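Local coordinates for protein cellobiose 2-epimerase (Caldibacillus thermoamylovorans, PDB 5ZHB) that catalyses the 2-epimerization of cellobiose, converting the reducing-end glucose unit to mannose, and probably folds as the alpha-helical barrel of the GlcNAc 2-epimerase family, at residues 239-251 with 293-307. Sequence-based numbering, arbitrary orientation.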
loop_
_atom_site.group_PDB
_atom_site.type_symbol
_atom_site.label_atom_id
_atom_site.label_comp_id
_atom_site.label_asym_id
_atom_site.label_seq_id
_atom_site.Cartn_x
_atom_site.Cartn_y
_atom_site.Cartn_z
ATOM N N ILE A 239 -11.219 12.393 14.974
ATOM C CA ILE A 239 -10.740 13.556 15.711
ATOM C C ILE A 239 -10.243 14.657 14.786
ATOM O O ILE A 239 -9.805 15.688 15.280
ATOM C CB ILE A 239 -9.654 13.173 16.731
ATOM C CG1 ILE A 239 -8.457 12.489 16.080
ATOM C CG2 ILE A 239 -10.258 12.304 17.831
ATOM C CD1 ILE A 239 -7.261 12.328 17.007
ATOM N N ILE A 240 -10.263 14.436 13.465
ATOM C CA ILE A 240 -9.798 15.449 12.528
ATOM C C ILE A 240 -10.758 15.474 11.341
ATOM O O ILE A 240 -11.292 14.447 10.928
ATOM C CB ILE A 240 -8.346 15.202 12.051
ATOM C CG1 ILE A 240 -7.360 15.039 13.209
ATOM C CG2 ILE A 240 -7.879 16.317 11.106
ATOM C CD1 ILE A 240 -7.016 16.326 13.945
ATOM N N ASP A 241 -10.981 16.676 10.809
ATOM C CA ASP A 241 -11.786 16.824 9.608
ATOM C C ASP A 241 -10.866 16.640 8.396
ATOM O O ASP A 241 -10.319 17.623 7.910
ATOM C CB ASP A 241 -12.470 18.183 9.584
ATOM C CG ASP A 241 -13.234 18.471 8.301
ATOM O OD1 ASP A 241 -13.547 17.498 7.586
ATOM O OD2 ASP A 241 -13.452 19.669 8.007
ATOM N N LEU A 242 -10.647 15.382 7.974
ATOM C CA LEU A 242 -9.678 15.075 6.915
ATOM C C LEU A 242 -10.241 13.993 6.010
ATOM O O LEU A 242 -10.700 12.956 6.460
ATOM C CB LEU A 242 -8.332 14.625 7.480
ATOM C CG LEU A 242 -7.247 14.208 6.467
ATOM C CD1 LEU A 242 -6.846 15.316 5.535
ATOM C CD2 LEU A 242 -6.027 13.702 7.219
ATOM N N LYS A 243 -10.217 14.257 4.712
ATOM C CA LYS A 243 -10.580 13.269 3.719
ATOM C C LYS A 243 -9.367 13.031 2.831
ATOM O O LYS A 243 -8.787 13.998 2.365
ATOM C CB LYS A 243 -11.683 13.785 2.793
ATOM C CG LYS A 243 -13.069 13.758 3.382
ATOM C CD LYS A 243 -13.516 15.025 4.062
ATOM C CE LYS A 243 -14.994 14.897 4.349
ATOM N NZ LYS A 243 -15.437 16.044 5.134
ATOM N N SER A 244 -9.041 11.754 2.616
ATOM C CA SER A 244 -7.892 11.342 1.833
ATOM C C SER A 244 -8.409 10.493 0.682
ATOM O O SER A 244 -8.838 9.351 0.891
ATOM C CB SER A 244 -6.895 10.595 2.701
ATOM O OG SER A 244 -5.774 10.194 1.929
ATOM N N TYR A 245 -8.477 11.113 -0.504
ATOM C CA TYR A 245 -9.239 10.585 -1.621
ATOM C C TYR A 245 -8.611 9.278 -2.057
ATOM O O TYR A 245 -9.286 8.319 -2.451
ATOM C CB TYR A 245 -9.262 11.585 -2.786
ATOM C CG TYR A 245 -9.908 12.933 -2.471
ATOM C CD1 TYR A 245 -11.291 13.061 -2.296
ATOM C CD2 TYR A 245 -9.143 14.090 -2.393
ATOM C CE1 TYR A 245 -11.877 14.299 -2.046
ATOM C CE2 TYR A 245 -9.709 15.325 -2.109
ATOM C CZ TYR A 245 -11.087 15.435 -1.947
ATOM O OH TYR A 245 -11.603 16.671 -1.673
ATOM N N GLY A 246 -7.281 9.250 -1.971
ATOM C CA GLY A 246 -6.550 8.073 -2.403
ATOM C C GLY A 246 -6.790 6.872 -1.510
ATOM O O GLY A 246 -6.937 5.758 -2.014
ATOM N N HIS A 247 -6.814 7.080 -0.178
ATOM C CA HIS A 247 -7.125 5.991 0.726
ATOM C C HIS A 247 -8.519 5.424 0.454
ATOM O O HIS A 247 -8.727 4.217 0.466
ATOM C CB HIS A 247 -7.042 6.385 2.203
ATOM C CG HIS A 247 -5.659 6.482 2.736
ATOM N ND1 HIS A 247 -4.991 7.696 2.770
ATOM C CD2 HIS A 247 -4.864 5.574 3.317
ATOM C CE1 HIS A 247 -3.783 7.493 3.301
ATOM N NE2 HIS A 247 -3.693 6.220 3.645
ATOM N N ASP A 248 -9.494 6.295 0.231
ATOM C CA ASP A 248 -10.860 5.810 0.025
ATOM C C ASP A 248 -10.961 4.866 -1.164
ATOM O O ASP A 248 -11.541 3.801 -1.070
ATOM C CB ASP A 248 -11.797 6.999 -0.093
ATOM C CG ASP A 248 -12.070 7.711 1.222
ATOM O OD1 ASP A 248 -11.153 7.739 2.075
ATOM O OD2 ASP A 248 -13.192 8.222 1.391
ATOM N N ILE A 249 -10.434 5.285 -2.324
ATOM C CA ILE A 249 -10.629 4.523 -3.535
ATOM C C ILE A 249 -9.786 3.250 -3.483
ATOM O O ILE A 249 -10.206 2.200 -3.972
ATOM C CB ILE A 249 -10.402 5.399 -4.785
ATOM C CG1 ILE A 249 -10.879 4.694 -6.038
ATOM C CG2 ILE A 249 -8.952 5.890 -4.921
ATOM C CD1 ILE A 249 -12.338 4.267 -5.982
ATOM N N GLU A 250 -8.613 3.328 -2.837
ATOM C CA GLU A 250 -7.825 2.141 -2.555
ATOM C C GLU A 250 -8.620 1.167 -1.683
ATOM O O GLU A 250 -8.707 -0.005 -2.012
ATOM C CB GLU A 250 -6.542 2.581 -1.843
ATOM C CG GLU A 250 -5.620 1.411 -1.495
ATOM C CD GLU A 250 -4.370 1.834 -0.718
ATOM O OE1 GLU A 250 -4.412 2.878 -0.021
ATOM O OE2 GLU A 250 -3.345 1.123 -0.832
ATOM N N ALA A 251 -9.157 1.655 -0.560
ATOM C CA ALA A 251 -9.923 0.834 0.362
ATOM C C ALA A 251 -11.113 0.167 -0.325
ATOM O O ALA A 251 -11.393 -1.002 -0.073
ATOM C CB ALA A 251 -10.414 1.685 1.511
ATOM N N TYR A 293 -5.432 15.342 -3.610
ATOM C CA TYR A 293 -4.804 14.550 -2.560
ATOM C C TYR A 293 -5.673 14.467 -1.308
ATOM O O TYR A 293 -5.985 13.377 -0.830
ATOM C CB TYR A 293 -3.426 15.158 -2.276
ATOM C CG TYR A 293 -2.615 14.409 -1.239
ATOM C CD1 TYR A 293 -2.493 13.019 -1.264
ATOM C CD2 TYR A 293 -1.996 15.100 -0.209
ATOM C CE1 TYR A 293 -1.738 12.347 -0.312
ATOM C CE2 TYR A 293 -1.263 14.438 0.754
ATOM C CZ TYR A 293 -1.142 13.064 0.705
ATOM O OH TYR A 293 -0.414 12.461 1.685
ATOM N N GLU A 294 -5.965 15.617 -0.701
ATOM C CA GLU A 294 -6.602 15.629 0.607
ATOM C C GLU A 294 -7.510 16.846 0.697
ATOM O O GLU A 294 -7.293 17.840 -0.007
ATOM C CB GLU A 294 -5.618 15.823 1.762
ATOM C CG GLU A 294 -4.842 14.572 2.151
ATOM C CD GLU A 294 -3.772 14.904 3.187
ATOM O OE1 GLU A 294 -3.435 16.087 3.385
ATOM O OE2 GLU A 294 -3.277 13.948 3.790
ATOM N N ASN A 295 -8.492 16.742 1.595
ATOM C CA ASN A 295 -9.331 17.877 1.967
ATOM C C ASN A 295 -9.340 17.978 3.493
ATOM O O ASN A 295 -9.882 17.131 4.183
ATOM C CB ASN A 295 -10.697 17.779 1.303
ATOM C CG ASN A 295 -11.599 18.942 1.661
ATOM O OD1 ASN A 295 -11.295 19.746 2.548
ATOM N ND2 ASN A 295 -12.690 19.066 0.934
ATOM N N GLU A 296 -8.610 18.968 3.997
ATOM C CA GLU A 296 -8.396 19.138 5.418
ATOM C C GLU A 296 -9.143 20.396 5.844
ATOM O O GLU A 296 -8.844 21.482 5.347
ATOM C CB GLU A 296 -6.924 19.303 5.791
ATOM C CG GLU A 296 -6.712 19.185 7.300
ATOM C CD GLU A 296 -5.240 18.989 7.654
ATOM O OE1 GLU A 296 -4.366 19.246 6.808
ATOM O OE2 GLU A 296 -4.964 18.521 8.758
ATOM N N ASN A 297 -10.097 20.226 6.761
ATOM C CA ASN A 297 -10.987 21.316 7.120
ATOM C C ASN A 297 -11.730 21.643 5.826
ATOM O O ASN A 297 -12.222 20.735 5.153
ATOM C CB ASN A 297 -10.183 22.385 7.856
ATOM C CG ASN A 297 -9.424 21.795 9.031
ATOM O OD1 ASN A 297 -8.205 21.980 9.159
ATOM N ND2 ASN A 297 -10.118 21.055 9.884
ATOM N N GLY A 298 -11.719 22.899 5.396
ATOM C CA GLY A 298 -12.325 23.198 4.105
ATOM C C GLY A 298 -11.360 23.049 2.925
ATOM O O GLY A 298 -11.785 23.125 1.773
ATOM N N LYS A 299 -10.065 22.850 3.197
ATOM C CA LYS A 299 -9.029 23.197 2.229
ATOM C C LYS A 299 -8.543 21.960 1.475
ATOM O O LYS A 299 -8.111 20.979 2.076
ATOM C CB LYS A 299 -7.898 23.928 2.955
ATOM C CG LYS A 299 -8.355 25.269 3.516
ATOM C CD LYS A 299 -7.706 25.727 4.818
ATOM C CE LYS A 299 -6.266 26.105 4.658
ATOM N NZ LYS A 299 -5.911 27.124 5.650
ATOM N N ILE A 300 -8.618 22.046 0.147
ATOM C CA ILE A 300 -8.202 20.978 -0.733
ATOM C C ILE A 300 -6.730 21.174 -1.098
ATOM O O ILE A 300 -6.283 22.247 -1.495
ATOM C CB ILE A 300 -9.115 20.898 -1.967
ATOM C CG1 ILE A 300 -10.553 20.537 -1.563
ATOM C CG2 ILE A 300 -8.542 19.904 -2.984
ATOM C CD1 ILE A 300 -11.591 20.736 -2.657
ATOM N N ASP A 301 -5.967 20.100 -0.940
ATOM C CA ASP A 301 -4.638 20.032 -1.506
ATOM C C ASP A 301 -4.766 19.436 -2.906
ATOM O O ASP A 301 -5.117 18.271 -3.041
ATOM C CB ASP A 301 -3.735 19.293 -0.528
ATOM C CG ASP A 301 -2.300 19.116 -0.985
ATOM O OD1 ASP A 301 -2.007 19.438 -2.132
ATOM O OD2 ASP A 301 -1.486 18.697 -0.157
ATOM N N TYR A 302 -4.440 20.250 -3.919
ATOM C CA TYR A 302 -4.604 19.916 -5.324
ATOM C C TYR A 302 -3.353 19.242 -5.901
ATOM O O TYR A 302 -3.308 18.978 -7.101
ATOM C CB TYR A 302 -4.907 21.187 -6.137
ATOM C CG TYR A 302 -6.323 21.690 -5.907
ATOM C CD1 TYR A 302 -7.402 21.005 -6.447
ATOM C CD2 TYR A 302 -6.583 22.805 -5.123
ATOM C CE1 TYR A 302 -8.705 21.420 -6.224
ATOM C CE2 TYR A 302 -7.884 23.235 -4.897
ATOM C CZ TYR A 302 -8.944 22.537 -5.449
ATOM O OH TYR A 302 -10.242 22.893 -5.245
ATOM N N THR A 303 -2.390 18.888 -5.057
ATOM C CA THR A 303 -1.237 18.114 -5.509
ATOM C C THR A 303 -1.713 16.775 -6.059
ATOM O O THR A 303 -2.530 16.108 -5.435
ATOM C CB THR A 303 -0.270 17.849 -4.358
ATOM O OG1 THR A 303 0.065 19.095 -3.771
ATOM C CG2 THR A 303 1.014 17.177 -4.836
ATOM N N ARG A 304 -1.212 16.407 -7.240
ATOM C CA ARG A 304 -1.456 15.107 -7.831
ATOM C C ARG A 304 -0.347 14.140 -7.409
ATOM O O ARG A 304 0.789 14.280 -7.871
ATOM C CB ARG A 304 -1.464 15.194 -9.352
ATOM C CG ARG A 304 -2.754 15.706 -9.978
ATOM C CD ARG A 304 -2.908 17.222 -9.765
ATOM N NE ARG A 304 -3.875 17.794 -10.709
ATOM C CZ ARG A 304 -4.261 19.072 -10.736
ATOM N NH1 ARG A 304 -3.914 19.894 -9.768
ATOM N NH2 ARG A 304 -5.045 19.485 -11.710
ATOM N N VAL A 305 -0.679 13.233 -6.485
ATOM C CA VAL A 305 0.293 12.342 -5.863
ATOM C C VAL A 305 0.221 11.035 -6.622
ATOM O O VAL A 305 -0.886 10.574 -6.896
ATOM C CB VAL A 305 0.054 12.143 -4.351
ATOM C CG1 VAL A 305 1.023 11.148 -3.735
ATOM C CG2 VAL A 305 0.191 13.451 -3.586
ATOM N N TRP A 306 1.388 10.418 -6.904
ATOM C CA TRP A 306 1.460 9.284 -7.813
ATOM C C TRP A 306 0.564 8.127 -7.357
ATOM O O TRP A 306 -0.238 7.601 -8.149
ATOM C CB TRP A 306 2.931 8.852 -8.054
ATOM C CG TRP A 306 3.405 7.711 -7.196
ATOM C CD1 TRP A 306 3.425 6.403 -7.569
ATOM C CD2 TRP A 306 3.828 7.740 -5.824
ATOM N NE1 TRP A 306 3.885 5.627 -6.543
ATOM C CE2 TRP A 306 4.122 6.408 -5.453
ATOM C CE3 TRP A 306 4.007 8.747 -4.879
ATOM C CZ2 TRP A 306 4.535 6.052 -4.170
ATOM C CZ3 TRP A 306 4.456 8.401 -3.622
ATOM C CH2 TRP A 306 4.723 7.080 -3.277
ATOM N N TRP A 307 0.649 7.739 -6.091
ATOM C CA TRP A 307 -0.050 6.543 -5.629
ATOM C C TRP A 307 -1.565 6.742 -5.651
ATOM O O TRP A 307 -2.287 5.777 -5.899
ATOM C CB TRP A 307 0.434 6.063 -4.250
ATOM C CG TRP A 307 0.088 6.922 -3.061
ATOM C CD1 TRP A 307 0.877 7.851 -2.453
ATOM C CD2 TRP A 307 -1.135 6.874 -2.298
ATOM N NE1 TRP A 307 0.221 8.415 -1.394
ATOM C CE2 TRP A 307 -1.019 7.837 -1.278
ATOM C CE3 TRP A 307 -2.313 6.116 -2.388
ATOM C CZ2 TRP A 307 -2.034 8.049 -0.342
ATOM C CZ3 TRP A 307 -3.305 6.315 -1.451
ATOM C CH2 TRP A 307 -3.177 7.285 -0.450
HETATM O O HOH W 1 -14.442 19.140 3.960
HETATM O O HOH W 2 -5.227 10.718 -0.733
#
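Strand 242-244 runs antiparallel to strand 294-296, their axes 4.7 Å apart, and Lys243 and Asn295 form the hydrogen-bonded pair through Lys243 N to Asn295 O and Asn295 N to Lys243 O, both 2.9 Å. Asn297 N continues the ladder to Asp241 O, nearly straight (175° at the hydrogen), as a type II' turn from Glu296 to Lys299 reverses the chain; Asn297 takes the positive phi of its first corner, which asparagine tolerates better than most residues, and Gly298 follows. On the face of Leu242, Glu294 and Glu296, Leu242 CD1 lies against the aliphatic part of both glutamates, 4.0 Å from Glu296 CB, using their methylenes as apolar surface. On the other face Tyr245, first residue of the helix, lays its ring along Tyr293 to Asn295, CG anti to its carbonyl carbon (chi1 -61°), and its OH reaches Asn295 CB at 3.3 Å. A serine here would probably open a gap beside Asn295 and Ile300. A water bridges Gly246 N, Tyr293 O and Ser244 OG; Ser244 OG also bonds His247 ND1 at 2.7 Å, in the imidazole plane, fixing the ring's rotation. Trp307 directs its edge at one face of that ring, planes 76° apart, and its CZ3 comes within 3.5 Å of Gly246 C; a CB on Gly246 would run into CZ3, hence the glycine. Strand 242-244, at one edge of the four-stranded sheet, leads into helix 245-262, and its hairpin partner into helix 306-323; His247 NE2 bonds Asn184 OD1 of helix 183-199, Trp307 stacks on His376, and Tyr245 packs against helix 267-283.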